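Long-range contacts in putative carboxylesterase (Lactobacillus plantarum WCFS1, PDB 3BJR), which probably hydrolyses carboxylic esters with an alpha/beta-hydrolase type of fold: residues T30-T35 with F84-T89; V138-D143 with L195-H200; M159-N164 with D204-F209. One frame throughout, in Å; residues are numbered along the deposited sequence.

Contact 1. Residues T30-T35 with F84-T89; sequences TCAQLT and FYLEYT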
loop_
_atom_site.group_PDB
_atom_site.type_symbol
_atom_site.label_atom_id
_atom_site.label_comp_id
_atom_site.label_asym_id
_atom_site.label_seq_id
_atom_site.Cartn_x
_atom_site.Cartn_y
_atom_site.Cartn_z
ATOM N N THR A 30 8.425 -17.336 -31.463
ATOM C CA THR A 30 7.320 -16.522 -31.043
ATOM C C THR A 30 7.211 -15.301 -31.945
ATOM O O THR A 30 8.182 -14.928 -32.653
ATOM C CB THR A 30 7.480 -16.082 -29.560
ATOM O OG1 THR A 30 6.351 -15.298 -29.184
ATOM C CG2 THR A 30 8.804 -15.299 -29.320
ATOM N N CYS A 31 6.035 -14.689 -31.977
ATOM C CA CYS A 31 5.868 -13.459 -32.736
ATOM C C CYS A 31 6.259 -12.295 -31.820
ATOM O O CYS A 31 6.416 -11.164 -32.275
ATOM C CB CYS A 31 4.433 -13.300 -33.206
ATOM S SG CYS A 31 3.299 -13.168 -31.846
ATOM N N ALA A 32 6.441 -12.571 -30.534
ATOM C CA ALA A 32 6.819 -11.532 -29.581
ATOM C C ALA A 32 8.117 -10.844 -30.020
ATOM O O ALA A 32 9.007 -11.463 -30.615
ATOM C CB ALA A 32 6.931 -12.089 -28.190
ATOM N N GLN A 33 8.189 -9.562 -29.695
ATOM C CA GLN A 33 9.340 -8.769 -30.002
ATOM C C GLN A 33 9.729 -7.993 -28.780
ATOM O O GLN A 33 8.953 -7.837 -27.817
ATOM C CB GLN A 33 9.070 -7.853 -31.184
ATOM C CG GLN A 33 8.740 -8.645 -32.415
ATOM C CD GLN A 33 8.846 -7.849 -33.655
ATOM O OE1 GLN A 33 8.474 -6.685 -33.682
ATOM N NE2 GLN A 33 9.349 -8.473 -34.707
ATOM N N LEU A 34 10.999 -7.630 -28.780
ATOM C CA LEU A 34 11.567 -6.832 -27.717
ATOM C C LEU A 34 12.209 -5.564 -28.267
ATOM O O LEU A 34 12.853 -5.582 -29.316
ATOM C CB LEU A 34 12.599 -7.690 -27.005
ATOM C CG LEU A 34 13.170 -7.383 -25.641
ATOM C CD1 LEU A 34 12.091 -7.387 -24.577
ATOM C CD2 LEU A 34 14.265 -8.441 -25.385
ATOM N N THR A 35 11.966 -4.446 -27.581
ATOM C CA THR A 35 12.580 -3.172 -27.919
ATOM C C THR A 35 13.402 -2.779 -26.715
ATOM O O THR A 35 12.931 -2.915 -25.575
ATOM C CB THR A 35 11.552 -2.123 -28.206
ATOM O OG1 THR A 35 10.806 -2.555 -29.341
ATOM C CG2 THR A 35 12.200 -0.718 -28.429
ATOM N N PHE A 84 13.712 -2.046 -21.409
ATOM C CA PHE A 84 13.140 -2.735 -22.559
ATOM C C PHE A 84 11.622 -2.766 -22.468
ATOM O O PHE A 84 11.037 -2.578 -21.388
ATOM C CB PHE A 84 13.593 -4.196 -22.582
ATOM C CG PHE A 84 15.068 -4.395 -22.761
ATOM C CD1 PHE A 84 15.949 -4.158 -21.727
ATOM C CD2 PHE A 84 15.573 -4.845 -23.984
ATOM C CE1 PHE A 84 17.308 -4.341 -21.919
ATOM C CE2 PHE A 84 16.914 -5.030 -24.172
ATOM C CZ PHE A 84 17.787 -4.777 -23.144
ATOM N N TYR A 85 10.959 -2.964 -23.605
ATOM C CA TYR A 85 9.530 -3.263 -23.567
ATOM C C TYR A 85 9.243 -4.471 -24.417
ATOM O O TYR A 85 9.898 -4.696 -25.417
ATOM C CB TYR A 85 8.620 -2.069 -23.886
ATOM C CG TYR A 85 8.610 -1.500 -25.260
ATOM C CD1 TYR A 85 7.909 -2.108 -26.274
ATOM C CD2 TYR A 85 9.189 -0.282 -25.522
ATOM C CE1 TYR A 85 7.812 -1.556 -27.508
ATOM C CE2 TYR A 85 9.085 0.291 -26.795
ATOM C CZ TYR A 85 8.400 -0.351 -27.776
ATOM O OH TYR A 85 8.318 0.200 -29.058
ATOM N N LEU A 86 8.301 -5.289 -23.934
ATOM C CA LEU A 86 7.909 -6.523 -24.602
ATOM C C LEU A 86 6.578 -6.404 -25.309
ATOM O O LEU A 86 5.578 -6.168 -24.668
ATOM C CB LEU A 86 7.824 -7.675 -23.556
ATOM C CG LEU A 86 7.434 -9.072 -24.067
ATOM C CD1 LEU A 86 8.456 -9.632 -25.066
ATOM C CD2 LEU A 86 7.207 -9.966 -22.885
ATOM N N GLU A 87 6.578 -6.576 -26.629
ATOM C CA GLU A 87 5.372 -6.733 -27.400
ATOM C C GLU A 87 5.110 -8.258 -27.422
ATOM O O GLU A 87 5.704 -8.990 -28.181
ATOM C CB GLU A 87 5.521 -6.173 -28.809
ATOM C CG GLU A 87 5.744 -4.688 -28.843
ATOM C CD GLU A 87 5.853 -4.166 -30.260
ATOM O OE1 GLU A 87 4.820 -4.190 -30.943
ATOM O OE2 GLU A 87 6.945 -3.730 -30.681
ATOM N N TYR A 88 4.277 -8.713 -26.503
ATOM C CA TYR A 88 3.939 -10.122 -26.361
ATOM C C TYR A 88 2.831 -10.605 -27.294
ATOM O O TYR A 88 2.190 -9.818 -27.982
ATOM C CB TYR A 88 3.576 -10.427 -24.905
ATOM C CG TYR A 88 2.551 -9.485 -24.249
ATOM C CD1 TYR A 88 1.176 -9.642 -24.445
ATOM C CD2 TYR A 88 2.961 -8.469 -23.408
ATOM C CE1 TYR A 88 0.267 -8.793 -23.833
ATOM C CE2 TYR A 88 2.045 -7.609 -22.804
ATOM C CZ TYR A 88 0.700 -7.765 -23.034
ATOM O OH TYR A 88 -0.201 -6.936 -22.429
ATOM N N THR A 89 2.651 -11.926 -27.327
ATOM C CA THR A 89 1.624 -12.575 -28.153
ATOM C C THR A 89 0.239 -12.067 -27.803
ATOM O O THR A 89 -0.118 -11.948 -26.623
ATOM C CB THR A 89 1.654 -14.110 -27.982
ATOM O OG1 THR A 89 2.981 -14.542 -28.227
ATOM C CG2 THR A 89 0.694 -14.821 -28.948
HETATM O O HOH W 1 3.650 -16.173 -30.455
HETATM O O HOH W 2 8.852 -3.608 -33.170
HETATM O O HOH W 3 9.106 -4.361 -29.219
#
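Gln33 with Glu87 and Thr35 with Tyr85 are the hydrogen-bonded pairs of an antiparallel ladder, and Leu34 faces Leu86 as the non-hydrogen-bonded pair between them. The straightest rung runs from Thr35 N to Tyr85 O, 3.0 Å long and 172° at the hydrogen; Tyr85 N returns to Thr35 O at 2.8 Å. Thr35 lies over the phenol of Tyr85, its CB 3.7 Å from the ring centroid in a CH-pi contact above the middle of the face. Tyr85 turns its CG between its own N and carbonyl carbon (chi1 68°), laying the ring beside Thr35, while Glu87 CG meets the ring edge in plane. Helix 66-77 packs on the same phenol. A valine in place of Tyr85 would probably leave Thr35 CB without its aromatic surface and open a gap against that helix. On the other side of the sheet Leu34 CG touches Phe84 CD2 at 3.9 Å, against Leu111 and Leu112 of helix 100-114. Where the ladder ends, Thr30 OG1 and Thr89 OG1 both bond to the Asp104 carboxylate. One side is thus oily; on the other, Glu87 OE2 accepts from two waters, one shared with Gln33 OE1, consistent with an ionised carboxylate, and Lys24 bonds to Thr35 OG1.

Contact 2. Residues V138-D143 with L195-H200; sequences VALYND and LAADQH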
loop_
_atom_site.group_PDB
_atom_site.type_symbol
_atom_site.label_atom_id
_atom_site.label_comp_id
_atom_site.label_asym_id
_atom_site.label_seq_id
_atom_site.Cartn_x
_atom_site.Cartn_y
_atom_site.Cartn_z
ATOM N N VAL A 138 3.196 -10.734 -15.424
ATOM C CA VAL A 138 4.360 -10.675 -14.534
ATOM C C VAL A 138 4.140 -11.414 -13.192
ATOM O O VAL A 138 5.056 -12.122 -12.693
ATOM C CB VAL A 138 4.854 -9.199 -14.366
ATOM C CG1 VAL A 138 5.922 -9.071 -13.292
ATOM C CG2 VAL A 138 5.412 -8.643 -15.747
ATOM N N ALA A 139 2.945 -11.279 -12.617
ATOM C CA ALA A 139 2.577 -12.001 -11.366
ATOM C C ALA A 139 2.718 -13.537 -11.558
ATOM O O ALA A 139 3.209 -14.258 -10.696
ATOM C CB ALA A 139 1.166 -11.631 -10.947
ATOM N N LEU A 140 2.274 -14.011 -12.707
ATOM C CA LEU A 140 2.354 -15.398 -13.031
ATOM C C LEU A 140 3.768 -15.808 -13.390
ATOM O O LEU A 140 4.140 -16.945 -13.138
ATOM C CB LEU A 140 1.423 -15.765 -14.183
ATOM C CG LEU A 140 -0.081 -15.774 -13.932
ATOM C CD1 LEU A 140 -0.754 -15.942 -15.307
ATOM C CD2 LEU A 140 -0.563 -16.902 -12.935
ATOM N N TYR A 141 4.541 -14.911 -13.999
ATOM C CA TYR A 141 5.942 -15.181 -14.261
ATOM C C TYR A 141 6.694 -15.413 -12.914
ATOM O O TYR A 141 7.511 -16.336 -12.787
ATOM C CB TYR A 141 6.587 -14.028 -15.069
ATOM C CG TYR A 141 7.936 -14.419 -15.551
ATOM C CD1 TYR A 141 8.075 -15.255 -16.668
ATOM C CD2 TYR A 141 9.084 -14.006 -14.884
ATOM C CE1 TYR A 141 9.341 -15.656 -17.110
ATOM C CE2 TYR A 141 10.332 -14.421 -15.309
ATOM C CZ TYR A 141 10.453 -15.250 -16.411
ATOM O OH TYR A 141 11.688 -15.627 -16.826
ATOM N N ASN A 142 6.380 -14.600 -11.903
ATOM C CA ASN A 142 7.038 -14.708 -10.622
ATOM C C ASN A 142 6.738 -16.042 -9.960
ATOM O O ASN A 142 7.537 -16.537 -9.177
ATOM C CB ASN A 142 6.593 -13.567 -9.692
ATOM C CG ASN A 142 7.586 -13.312 -8.580
ATOM O OD1 ASN A 142 8.719 -13.761 -8.673
ATOM N ND2 ASN A 142 7.190 -12.566 -7.560
ATOM N N ASP A 143 5.576 -16.601 -10.288
ATOM C CA ASP A 143 5.130 -17.886 -9.762
ATOM C C ASP A 143 5.687 -19.107 -10.481
ATOM O O ASP A 143 5.874 -20.153 -9.861
ATOM C CB ASP A 143 3.618 -18.037 -9.919
ATOM C CG ASP A 143 2.768 -17.180 -8.942
ATOM O OD1 ASP A 143 3.251 -16.276 -8.191
ATOM O OD2 ASP A 143 1.536 -17.443 -8.994
ATOM N N LEU A 195 -5.140 -20.046 -12.873
ATOM C CA LEU A 195 -4.246 -18.909 -13.208
ATOM C C LEU A 195 -4.444 -17.750 -12.215
ATOM O O LEU A 195 -4.170 -16.571 -12.533
ATOM C CB LEU A 195 -4.426 -18.410 -14.646
ATOM C CG LEU A 195 -3.976 -19.347 -15.747
ATOM C CD1 LEU A 195 -3.918 -18.538 -17.049
ATOM C CD2 LEU A 195 -2.618 -20.013 -15.390
ATOM N N ALA A 196 -4.948 -18.099 -11.022
ATOM C CA ALA A 196 -5.034 -17.161 -9.914
ATOM C C ALA A 196 -3.581 -17.108 -9.391
ATOM O O ALA A 196 -3.125 -18.049 -8.724
ATOM C CB ALA A 196 -6.016 -17.640 -8.841
ATOM N N ALA A 197 -2.854 -16.041 -9.761
ATOM C CA ALA A 197 -1.452 -15.835 -9.357
ATOM C C ALA A 197 -1.260 -15.965 -7.813
ATOM O O ALA A 197 -0.225 -16.444 -7.334
ATOM C CB ALA A 197 -0.940 -14.477 -9.901
ATOM N N ASP A 198 -2.293 -15.583 -7.056
ATOM C CA ASP A 198 -2.287 -15.657 -5.588
ATOM C C ASP A 198 -2.408 -17.076 -5.057
ATOM O O ASP A 198 -2.137 -17.293 -3.887
ATOM C CB ASP A 198 -3.393 -14.772 -4.959
ATOM C CG ASP A 198 -4.795 -15.265 -5.255
ATOM O OD1 ASP A 198 -5.151 -15.415 -6.447
ATOM O OD2 ASP A 198 -5.550 -15.482 -4.286
ATOM N N GLN A 199 -2.830 -18.026 -5.893
ATOM C CA GLN A 199 -2.959 -19.442 -5.484
ATOM C C GLN A 199 -1.670 -20.265 -5.706
ATOM O O GLN A 199 -1.537 -21.375 -5.158
ATOM C CB GLN A 199 -4.124 -20.102 -6.231
ATOM C CG GLN A 199 -5.493 -19.497 -5.915
ATOM C CD GLN A 199 -6.619 -20.094 -6.759
ATOM O OE1 GLN A 199 -6.391 -20.886 -7.688
ATOM N NE2 GLN A 199 -7.840 -19.692 -6.450
ATOM N N HIS A 200 -0.737 -19.709 -6.489
ATOM C CA HIS A 200 0.508 -20.401 -6.882
ATOM C C HIS A 200 1.808 -19.663 -6.502
ATOM O O HIS A 200 2.859 -19.807 -7.177
ATOM C CB HIS A 200 0.448 -20.734 -8.384
ATOM C CG HIS A 200 -0.782 -21.502 -8.762
ATOM N ND1 HIS A 200 -1.910 -20.894 -9.281
ATOM C CD2 HIS A 200 -1.085 -22.817 -8.636
ATOM C CE1 HIS A 200 -2.843 -21.808 -9.484
ATOM N NE2 HIS A 200 -2.368 -22.982 -9.102
#
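The imidazole of His200 turns away from Asp143, which it meets through its CB, 3.5 Å from Asp143 OD2. Gln199 CB rests 3.7 Å above one face of the His200 ring, offset toward the rim. From the ring's border ND1 donates to Ala196 O at 3.1 Å, the acceptor tilted 26° out of the ring plane. Gln199 N reaches Ala196 O from the opposite face of its carbonyl; this double grip would limit the freedom of turn and ring. The second flat group, the Asp143 carboxylate, points from helix 133-153 into this turn: OD2 sits 2.6 Å from Ala197 O, and CG is 3.2 Å from His200 O. OD1 is bonded by Asn205 ND2. One helical turn back, Ala139 CB meets Ala197 CB at 3.7 Å. Leu140 sends CD2 to Ala197 CA, 3.8 Å away. Residues 195-200 belong to the long connection between strands 165-168 and 208-213, laid here against helix 133-153, which packs on strand 165-168; Tyr227 of helix 222-233 closes over the junction of helix and loop. With two carbonyl oxygens beside OD2, a charged carboxylate would be disfavoured; the short approach to Ala197 O suggests that Asp143 probably carries a proton, a form burial would probably favour as well.

Contact 3. Residues M159-N164 with D204-F209; sequences MLKPNN and DNQPTF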
loop_
_atom_site.group_PDB
_atom_site.type_symbol
_atom_site.label_atom_id
_atom_site.label_comp_id
_atom_site.label_asym_id
_atom_site.label_seq_id
_atom_site.Cartn_x
_atom_site.Cartn_y
_atom_site.Cartn_z
HETATM N N MSE A 159 18.419 -19.020 -15.585
HETATM C CA MSE A 159 18.458 -18.082 -16.701
HETATM C C MSE A 159 17.184 -17.257 -16.823
HETATM O O MSE A 159 17.199 -16.180 -17.404
HETATM C CB MSE A 159 18.742 -18.830 -18.014
HETATM C CG MSE A 159 20.242 -19.365 -18.142
HETATM SE SE MSE A 159 21.491 -17.912 -18.245
HETATM C CE MSE A 159 21.214 -17.247 -20.016
ATOM N N LEU A 160 16.100 -17.759 -16.230
ATOM C CA LEU A 160 14.784 -17.131 -16.271
ATOM C C LEU A 160 14.447 -16.348 -14.995
ATOM O O LEU A 160 13.376 -15.718 -14.886
ATOM C CB LEU A 160 13.727 -18.245 -16.474
ATOM C CG LEU A 160 13.839 -19.019 -17.783
ATOM C CD1 LEU A 160 13.013 -20.299 -17.701
ATOM C CD2 LEU A 160 13.492 -18.177 -19.014
ATOM N N LYS A 161 15.358 -16.329 -14.044
ATOM C CA LYS A 161 15.039 -15.701 -12.761
ATOM C C LYS A 161 14.715 -14.233 -12.869
ATOM O O LYS A 161 15.498 -13.484 -13.448
ATOM C CB LYS A 161 16.165 -15.919 -11.746
ATOM C CG LYS A 161 15.854 -15.439 -10.317
ATOM C CD LYS A 161 16.942 -15.883 -9.377
ATOM C CE LYS A 161 16.702 -15.435 -7.961
ATOM N NZ LYS A 161 17.814 -15.883 -7.068
ATOM N N PRO A 162 13.532 -13.811 -12.345
ATOM C CA PRO A 162 13.313 -12.373 -12.240
ATOM C C PRO A 162 13.925 -11.933 -10.926
ATOM O O PRO A 162 13.554 -12.409 -9.877
ATOM C CB PRO A 162 11.809 -12.235 -12.213
ATOM C CG PRO A 162 11.290 -13.556 -11.577
ATOM C CD PRO A 162 12.366 -14.593 -11.876
ATOM N N ASN A 163 14.855 -11.017 -10.967
ATOM C CA ASN A 163 15.502 -10.623 -9.740
ATOM C C ASN A 163 14.553 -9.893 -8.773
ATOM O O ASN A 163 14.620 -10.089 -7.560
ATOM C CB ASN A 163 16.820 -9.917 -10.051
ATOM C CG ASN A 163 17.780 -10.817 -10.775
ATOM O OD1 ASN A 163 18.163 -10.533 -11.904
ATOM N ND2 ASN A 163 18.140 -11.932 -10.155
ATOM N N ASN A 164 13.682 -9.070 -9.300
ATOM C CA ASN A 164 12.534 -8.557 -8.543
ATOM C C ASN A 164 11.428 -8.503 -9.578
ATOM O O ASN A 164 11.706 -8.698 -10.753
ATOM C CB ASN A 164 12.778 -7.131 -8.065
ATOM C CG ASN A 164 13.972 -7.002 -7.173
ATOM O OD1 ASN A 164 13.966 -7.432 -6.025
ATOM N ND2 ASN A 164 15.006 -6.372 -7.692
ATOM N N ASP A 204 9.896 -19.838 -4.627
ATOM C CA ASP A 204 10.676 -19.280 -5.739
ATOM C C ASP A 204 10.184 -17.891 -6.179
ATOM O O ASP A 204 10.832 -17.239 -7.037
ATOM C CB ASP A 204 10.702 -20.236 -6.951
ATOM C CG ASP A 204 11.388 -21.556 -6.661
ATOM O OD1 ASP A 204 12.435 -21.536 -5.968
ATOM O OD2 ASP A 204 10.845 -22.582 -7.171
ATOM N N ASN A 205 9.044 -17.441 -5.645
ATOM C CA ASN A 205 8.599 -16.076 -5.936
ATOM C C ASN A 205 9.651 -15.160 -5.337
ATOM O O ASN A 205 10.101 -15.333 -4.194
ATOM C CB ASN A 205 7.221 -15.709 -5.354
ATOM C CG ASN A 205 6.078 -16.299 -6.121
ATOM O OD1 ASN A 205 5.973 -17.493 -6.238
ATOM N ND2 ASN A 205 5.200 -15.459 -6.625
ATOM N N GLN A 206 10.016 -14.194 -6.141
ATOM C CA GLN A 206 10.993 -13.165 -5.829
ATOM C C GLN A 206 10.336 -11.893 -5.319
ATOM O O GLN A 206 9.125 -11.750 -5.467
ATOM C CB GLN A 206 11.809 -12.889 -7.113
ATOM C CG GLN A 206 12.521 -14.162 -7.582
ATOM C CD GLN A 206 13.420 -14.723 -6.506
ATOM O OE1 GLN A 206 14.248 -14.008 -5.995
ATOM N NE2 GLN A 206 13.256 -16.013 -6.152
ATOM N N PRO A 207 11.122 -10.983 -4.695
ATOM C CA PRO A 207 10.595 -9.730 -4.148
ATOM C C PRO A 207 9.714 -8.976 -5.129
ATOM O O PRO A 207 10.071 -8.838 -6.313
ATOM C CB PRO A 207 11.837 -8.941 -3.808
ATOM C CG PRO A 207 12.845 -10.021 -3.432
ATOM C CD PRO A 207 12.565 -11.126 -4.402
ATOM N N THR A 208 8.593 -8.459 -4.608
ATOM C CA THR A 208 7.561 -7.865 -5.430
ATOM C C THR A 208 7.116 -6.491 -4.951
ATOM O O THR A 208 6.732 -6.318 -3.801
ATOM C CB THR A 208 6.346 -8.824 -5.467
ATOM O OG1 THR A 208 6.786 -10.121 -5.910
ATOM C CG2 THR A 208 5.194 -8.308 -6.406
ATOM N N PHE A 209 7.117 -5.530 -5.868
ATOM C CA PHE A 209 6.647 -4.180 -5.614
ATOM C C PHE A 209 5.352 -4.042 -6.377
ATOM O O PHE A 209 5.322 -4.194 -7.580
ATOM C CB PHE A 209 7.628 -3.128 -6.115
ATOM C CG PHE A 209 7.188 -1.742 -5.875
ATOM C CD1 PHE A 209 6.416 -1.077 -6.770
ATOM C CD2 PHE A 209 7.537 -1.097 -4.686
ATOM C CE1 PHE A 209 6.010 0.245 -6.534
ATOM C CE2 PHE A 209 7.141 0.192 -4.452
ATOM C CZ PHE A 209 6.369 0.860 -5.343
HETATM O O HOH W 4 16.607 -15.389 -4.597
HETATM O O HOH W 5 15.622 -12.039 -6.342
#
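Gln206 OE1, which lies beside Lys161 CE, accepts from a water 3.1 Å away that in turn accepts from Lys161 NZ at 2.8 Å. A second water, modelled between Gln206 OE1 and Asn163 O, sits too close to both for its link to be more than doubtful. A single water thus carries the sound polar link between the segments, with no direct hydrogen bond across. The two long side chains cross at about a right angle, Lys161 CE 3.5 Å from Gln206 OE1. Lys161 is stretched out fully, whereas Gln206 bends at its second torsion (chi2 -57°), which curls the amide back so that NE2 donates to Asp204 O at 2.9 Å. Asp204 O lies nearly in the Gln206 amide plane, but NE2 comes from above the carbonyl plane, 60° out of it and not on a lone pair; Trp145 NE1 bonds to this oxygen as well. Gln206 CG lies 3.1 Å from Pro162 O. Further along, Asn164 OD1 touches Pro207 CB at 3.4 Å, and Asn164 CA approaches Pro207 O at 3.3 Å in a CA-H...O contact. Trp278 of helix 270-281 packs on both residues. Just here strands 165-168 and 208-213 begin side by side, and backbone bonds from Val165 to Pro207 and Phe209 start their parallel pairing, the arrangement of neighbouring strands in the central sheet of an alpha/beta hydrolase.

How the contacts relate
Contacts 1 and 3 belong to the same mixed sheet but to different regions of it: contact 1 joins antiparallel strands next to the outermost strand 21-26, while contact 3 lies where two parallel strands set off. Contact 2 lies beside the sheet, joining helix 133-153 to a loop. It and contact 1 are largely buried; contact 3 is only partly so, and water carries its sound polar link. Regular backbone bonds dominate contact 1, apolar packing and a buried acid contact 2. Contacts 2 and 3 meet directly: Tyr141 OH reaches Leu160 O at 2.6 Å, and Asn205 ND2 lies 2.6 Å from Asp143 OD1, both probable hydrogen bonds. Contact 1 stays about 7 Å from contact 2 at the nearest atoms.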